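Local coordinates for glycosyl hydrolase, family 31/fibronectin type III domain protein (Clostridium perfringens, PDB 4LQR) that belongs to a family 31 glycosyl hydrolase and forms its F5/8 type C domain, a calcium-binding beta-sandwich module that probably binds carbohydrate, at residues L26-A31 with I66-D71; T50-A55 with A157-L162. All blocks are in the same frame, centred on the assembly; numbering follows the deposited sequence.

Contact 1 of 2, residues L26-A31 with I66-D71; sequences LEAIYA and ITIKLD. With CA (calcium ion), chain C.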
loop_
_atom_site.group_PDB
_atom_site.type_symbol
_atom_site.label_atom_id
_atom_site.label_comp_id
_atom_site.label_asym_id
_atom_site.label_seq_id
_atom_site.Cartn_x
_atom_site.Cartn_y
_atom_site.Cartn_z
ATOM N N LEU A 26 3.759 -0.306 12.637
ATOM C CA LEU A 26 3.432 -1.101 11.415
ATOM C C LEU A 26 4.610 -1.935 11.063
ATOM O O LEU A 26 5.722 -1.403 10.826
ATOM C CB LEU A 26 3.171 -0.139 10.268
ATOM C CG LEU A 26 1.794 0.528 10.195
ATOM C CD1 LEU A 26 1.492 1.270 11.517
ATOM C CD2 LEU A 26 1.801 1.466 8.984
ATOM N N GLU A 27 4.405 -3.257 11.017
ATOM C CA GLU A 27 5.487 -4.200 10.652
ATOM C C GLU A 27 5.083 -4.871 9.361
ATOM O O GLU A 27 4.062 -5.547 9.277
ATOM C CB GLU A 27 5.717 -5.250 11.758
ATOM C CG GLU A 27 6.828 -6.210 11.430
ATOM C CD GLU A 27 6.915 -7.368 12.396
ATOM O OE1 GLU A 27 6.105 -7.487 13.343
ATOM O OE2 GLU A 27 7.748 -8.271 12.092
ATOM N N ALA A 28 5.919 -4.759 8.321
ATOM C CA ALA A 28 5.655 -5.536 7.085
ATOM C C ALA A 28 6.148 -6.971 7.303
ATOM O O ALA A 28 7.364 -7.221 7.451
ATOM C CB ALA A 28 6.397 -4.928 5.898
ATOM N N ILE A 29 5.209 -7.908 7.342
ATOM C CA ILE A 29 5.578 -9.286 7.703
ATOM C C ILE A 29 5.581 -10.194 6.480
ATOM O O ILE A 29 6.079 -11.337 6.579
ATOM C CB ILE A 29 4.569 -9.888 8.713
ATOM C CG1 ILE A 29 3.123 -9.852 8.206
ATOM C CG2 ILE A 29 4.651 -9.171 10.051
ATOM C CD1 ILE A 29 2.195 -10.805 8.936
ATOM N N TYR A 30 5.099 -9.733 5.345
ATOM C CA TYR A 30 5.098 -10.603 4.163
ATOM C C TYR A 30 5.077 -9.738 2.937
ATOM O O TYR A 30 4.378 -8.696 2.919
ATOM C CB TYR A 30 3.813 -11.486 4.106
ATOM C CG TYR A 30 3.575 -12.292 2.831
ATOM C CD1 TYR A 30 4.172 -13.561 2.689
ATOM C CD2 TYR A 30 2.837 -11.737 1.740
ATOM C CE1 TYR A 30 4.004 -14.294 1.490
ATOM C CE2 TYR A 30 2.694 -12.485 0.536
ATOM C CZ TYR A 30 3.328 -13.722 0.421
ATOM O OH TYR A 30 3.194 -14.474 -0.715
ATOM N N ALA A 31 5.790 -10.151 1.884
ATOM C CA ALA A 31 5.516 -9.576 0.537
ATOM C C ALA A 31 5.767 -10.655 -0.496
ATOM O O ALA A 31 6.583 -11.571 -0.278
ATOM C CB ALA A 31 6.463 -8.347 0.247
ATOM N N ILE A 66 1.505 -7.068 -0.176
ATOM C CA ILE A 66 2.347 -6.793 0.983
ATOM C C ILE A 66 1.378 -6.825 2.213
ATOM O O ILE A 66 0.260 -6.290 2.119
ATOM C CB ILE A 66 3.069 -5.449 0.853
ATOM C CG1 ILE A 66 3.926 -5.228 2.100
ATOM C CG2 ILE A 66 2.116 -4.257 0.663
ATOM C CD1 ILE A 66 4.943 -4.105 1.925
ATOM N N THR A 67 1.802 -7.474 3.298
ATOM C CA THR A 67 0.982 -7.665 4.507
ATOM C C THR A 67 1.626 -6.956 5.669
ATOM O O THR A 67 2.789 -7.161 5.957
ATOM C CB THR A 67 0.781 -9.159 4.774
ATOM O OG1 THR A 67 0.159 -9.677 3.592
ATOM C CG2 THR A 67 -0.130 -9.342 5.941
ATOM N N ILE A 68 0.849 -6.060 6.268
ATOM C CA ILE A 68 1.305 -5.273 7.403
ATOM C C ILE A 68 0.606 -5.738 8.703
ATOM O O ILE A 68 -0.629 -5.915 8.735
ATOM C CB ILE A 68 0.873 -3.794 7.180
ATOM C CG1 ILE A 68 1.324 -3.266 5.789
ATOM C CG2 ILE A 68 1.352 -2.879 8.328
ATOM C CD1 ILE A 68 2.833 -3.464 5.540
ATOM N N LYS A 69 1.410 -5.968 9.746
ATOM C CA LYS A 69 0.902 -6.293 11.111
ATOM C C LYS A 69 0.939 -5.048 11.957
ATOM O O LYS A 69 1.986 -4.389 12.017
ATOM C CB LYS A 69 1.811 -7.323 11.726
ATOM C CG LYS A 69 1.329 -7.665 13.175
ATOM C CD LYS A 69 2.290 -8.676 13.780
ATOM C CE LYS A 69 1.789 -8.911 15.209
ATOM N NZ LYS A 69 2.644 -9.964 15.917
ATOM N N LEU A 70 -0.155 -4.711 12.593
ATOM C CA LEU A 70 -0.140 -3.533 13.535
ATOM C C LEU A 70 0.158 -4.022 14.949
ATOM O O LEU A 70 0.177 -5.215 15.192
ATOM C CB LEU A 70 -1.558 -2.932 13.556
ATOM C CG LEU A 70 -2.025 -2.501 12.127
ATOM C CD1 LEU A 70 -3.375 -1.822 12.258
ATOM C CD2 LEU A 70 -1.080 -1.589 11.415
ATOM N N ASP A 71 0.430 -3.105 15.869
ATOM C CA ASP A 71 0.841 -3.547 17.195
ATOM C C ASP A 71 -0.302 -4.131 18.066
ATOM O O ASP A 71 0.006 -4.776 19.062
ATOM C CB ASP A 71 1.524 -2.339 17.886
ATOM C CG ASP A 71 0.541 -1.205 18.112
ATOM O OD1 ASP A 71 -0.049 -0.650 17.200
ATOM O OD2 ASP A 71 0.399 -0.707 19.312
HETATM CA CA CA C . 7.207 0.385 10.536
HETATM O O HOH W 1 8.459 -0.797 12.259
HETATM O O HOH W 2 8.853 -0.622 8.839
HETATM O O HOH W 3 8.762 2.129 11.205
#
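L26 and L70 lie side by side at one end of an antiparallel strand pair that forms the edge of the five-stranded sheet in this F5/8 type C beta-sandwich, a pair interrupted farther along by a classic beta bulge. The leucine side chains run in the same direction; in the modelled conformer, one of two, L26 CG lies 3.8 Å from L70 CD2, and L26 CB also rests on CG2 of I68. F164 of the opposing sheet touches all three residues, so this face belongs to the sandwich core. The carbonyl of L26 serves a different purpose: its O binds a calcium ion at 2.3 Å, beside the carbonyls of S23 and V44 and three waters.

E27 and K69 form a hydrogen-bonded pair. K69 N reaches E27 O at 2.7 Å and nearly straight (170° at the hydrogen), while E27 N returns a bond to K69 O. On the outer face their extended side chains run alongside each other, E27 OE1 meeting the aliphatic CD of K69; E27 OE1 and K69 NZ stay 5.0 Å apart, too far for a salt bridge but perhaps near enough for a weak electrostatic attraction. A28, back on the core face, receives CD1 of I68 against its CB.

At I29 and Y30 two residues face the single residue T67. I29 N bonds to T67 O and T67 N to Y30 O, which together span the extra residue. With CG1 of I29 placed between backbone N and carbonyl carbon (chi1 56°), that branch meets T67 CG2, whereas CG2 packs on K69 CB. The Y30 ring approaches T67 obliquely, its CD2 3.9 Å from OG1. Beyond the bulge, A31 returns to the core face, its CB 4.4 Å from I66 CG1.

Contact 2 of 2, residues T50-A55 with A157-L162; sequences TIWHSA and ASAAEL. With CA (calcium ion), chain B.
A157 and S54 begin a short antiparallel pairing along the edge of the four-stranded sheet of the beta-sandwich, and a calcium site closes its far end. Two bonds join these residues: S54 N donates to A157 O at 2.8 Å, nearly along the carbonyl direction, and A157 N donates to S54 OG at 2.9 Å. The serine hydroxyl thus substitutes for a backbone acceptor, placed there by a chi1 of 69° that sets OG between its own N and carbonyl carbon. A157 O also lies over one face of the H53 ring, whose ND1 is tied to S54 O by an in-plane bond.

S158 faces H53 in a non-hydrogen-bonded pair, its CB 3.8 Å from CD2 of the imidazole; its hydroxyl turns instead to the carbonyl of N89. A159 and W52 then exchange two backbone bonds, A159 N to W52 O and W52 N to A159 O, both somewhat bent. A159 CB sits at the edge of the W52 indole, near its plane, 4.4 Å from CE3, while the indole NE1 is engaged by S33.

A160 rests its CB against I51 CG2, and its carbonyl turns to the metal. A160 O and T50 O are 3.0 Å apart, a proximity explained by the calcium ion that both bind. E161 binds it through OE2 of its carboxylate, at the end of a side chain bent at chi2 (-58°). N42, D45 and D47 contribute further ligands, and T50 chelates the ion through its carbonyl O at 2.4 Å and its OG1 at 2.5 Å.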
loop_
_atom_site.group_PDB
_atom_site.type_symbol
_atom_site.label_atom_id
_atom_site.label_comp_id
_atom_site.label_asym_id
_atom_site.label_seq_id
_atom_site.Cartn_x
_atom_site.Cartn_y
_atom_site.Cartn_z
ATOM N N THR A 50 12.156 6.010 1.133
ATOM C CA THR A 50 12.461 4.573 0.964
ATOM C C THR A 50 11.177 3.911 0.468
ATOM O O THR A 50 10.060 4.366 0.836
ATOM C CB THR A 50 12.787 3.899 2.312
ATOM O OG1 THR A 50 11.649 4.006 3.181
ATOM C CG2 THR A 50 14.038 4.583 2.982
ATOM N N ILE A 51 11.341 2.878 -0.376
ATOM C CA ILE A 51 10.212 2.182 -0.986
ATOM C C ILE A 51 10.358 0.685 -0.806
ATOM O O ILE A 51 11.471 0.130 -0.702
ATOM C CB ILE A 51 10.062 2.479 -2.499
ATOM C CG1 ILE A 51 11.221 1.875 -3.309
ATOM C CG2 ILE A 51 10.019 4.035 -2.687
ATOM C CD1 ILE A 51 11.022 2.140 -4.786
ATOM N N TRP A 52 9.184 0.046 -0.780
ATOM C CA TRP A 52 9.129 -1.406 -1.170
ATOM C C TRP A 52 8.962 -1.439 -2.663
ATOM O O TRP A 52 8.205 -0.650 -3.261
ATOM C CB TRP A 52 7.886 -2.044 -0.509
ATOM C CG TRP A 52 7.588 -3.435 -1.105
ATOM C CD1 TRP A 52 8.446 -4.505 -1.207
ATOM C CD2 TRP A 52 6.329 -3.858 -1.658
ATOM N NE1 TRP A 52 7.777 -5.588 -1.870
ATOM C CE2 TRP A 52 6.508 -5.153 -2.175
ATOM C CE3 TRP A 52 5.116 -3.179 -1.921
ATOM C CZ2 TRP A 52 5.484 -5.849 -2.807
ATOM C CZ3 TRP A 52 4.061 -3.902 -2.511
ATOM C CH2 TRP A 52 4.240 -5.226 -2.925
ATOM N N HIS A 53 9.678 -2.390 -3.296
ATOM C CA HIS A 53 9.490 -2.641 -4.737
ATOM C C HIS A 53 9.503 -4.115 -4.920
ATOM O O HIS A 53 10.387 -4.805 -4.433
ATOM C CB HIS A 53 10.661 -2.013 -5.559
ATOM C CG HIS A 53 10.395 -1.833 -7.009
ATOM N ND1 HIS A 53 10.194 -2.878 -7.882
ATOM C CD2 HIS A 53 10.429 -0.701 -7.781
ATOM C CE1 HIS A 53 10.108 -2.408 -9.127
ATOM N NE2 HIS A 53 10.199 -1.075 -9.084
ATOM N N SER A 54 8.491 -4.632 -5.642
ATOM C CA SER A 54 8.469 -6.100 -5.881
ATOM C C SER A 54 9.476 -6.435 -6.986
ATOM O O SER A 54 10.053 -5.564 -7.619
ATOM C CB SER A 54 7.032 -6.566 -6.225
ATOM O OG SER A 54 6.600 -6.102 -7.498
ATOM N N ALA A 55 9.750 -7.743 -7.139
ATOM C CA ALA A 55 10.811 -8.174 -8.091
ATOM C C ALA A 55 10.390 -7.980 -9.567
ATOM O O ALA A 55 9.216 -7.910 -9.916
ATOM C CB ALA A 55 11.192 -9.609 -7.820
ATOM N N ALA A 157 5.148 -3.781 -8.511
ATOM C CA ALA A 157 4.549 -2.687 -7.672
ATOM C C ALA A 157 5.604 -2.098 -6.776
ATOM O O ALA A 157 6.558 -2.759 -6.336
ATOM C CB ALA A 157 3.390 -3.242 -6.843
ATOM N N SER A 158 5.360 -0.848 -6.423
ATOM C CA SER A 158 6.169 -0.181 -5.402
ATOM C C SER A 158 5.260 0.596 -4.511
ATOM O O SER A 158 4.101 0.860 -4.878
ATOM C CB SER A 158 7.320 0.720 -6.015
ATOM O OG SER A 158 6.713 1.741 -6.862
ATOM N N ALA A 159 5.805 0.986 -3.327
ATOM C CA ALA A 159 5.053 1.887 -2.433
ATOM C C ALA A 159 6.106 2.614 -1.611
ATOM O O ALA A 159 6.920 1.929 -0.964
ATOM C CB ALA A 159 4.118 1.100 -1.487
ATOM N N ALA A 160 5.985 3.954 -1.517
ATOM C CA ALA A 160 6.909 4.691 -0.653
ATOM C C ALA A 160 6.424 4.635 0.803
ATOM O O ALA A 160 7.226 4.481 1.693
ATOM C CB ALA A 160 7.066 6.142 -1.124
ATOM N N GLU A 161 5.110 4.759 1.020
ATOM C CA GLU A 161 4.520 4.640 2.348
ATOM C C GLU A 161 3.104 4.166 2.229
ATOM O O GLU A 161 2.381 4.522 1.289
ATOM C CB GLU A 161 4.473 6.056 3.021
ATOM C CG GLU A 161 5.847 6.428 3.642
ATOM C CD GLU A 161 6.342 5.415 4.703
ATOM O OE1 GLU A 161 5.627 5.203 5.739
ATOM O OE2 GLU A 161 7.402 4.793 4.601
ATOM N N LEU A 162 2.674 3.472 3.283
ATOM C CA LEU A 162 1.263 3.142 3.531
ATOM C C LEU A 162 0.970 3.722 4.895
ATOM O O LEU A 162 1.537 3.294 5.902
ATOM C CB LEU A 162 0.986 1.622 3.496
ATOM C CG LEU A 162 1.375 0.909 2.225
ATOM C CD1 LEU A 162 1.124 -0.572 2.452
ATOM C CD2 LEU A 162 0.541 1.416 1.053
HETATM CA CA CA B . 9.149 4.326 3.099
#

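Contacts 1 and 2 illustrate how a beta-sandwich closes along one edge: each joins an outermost strand to its neighbour, contact 1 in the five-stranded sheet and contact 2 in the four-stranded one. Their centres lie 13 Å apart. Along the chain the segments alternate, 26-31, 50-55, 66-71 and 157-162, so the path passes from one sheet to the other before either pairing is complete. The interior brings them together: I66 CG2 packs 3.7 Å from W52 CZ3, and A31 CB lies 3.7 Å from W52 NE1. Two separate calcium ions bind here: one joins L26 to V44, the other joins both segments of contact 2 to N42, D45 and D47.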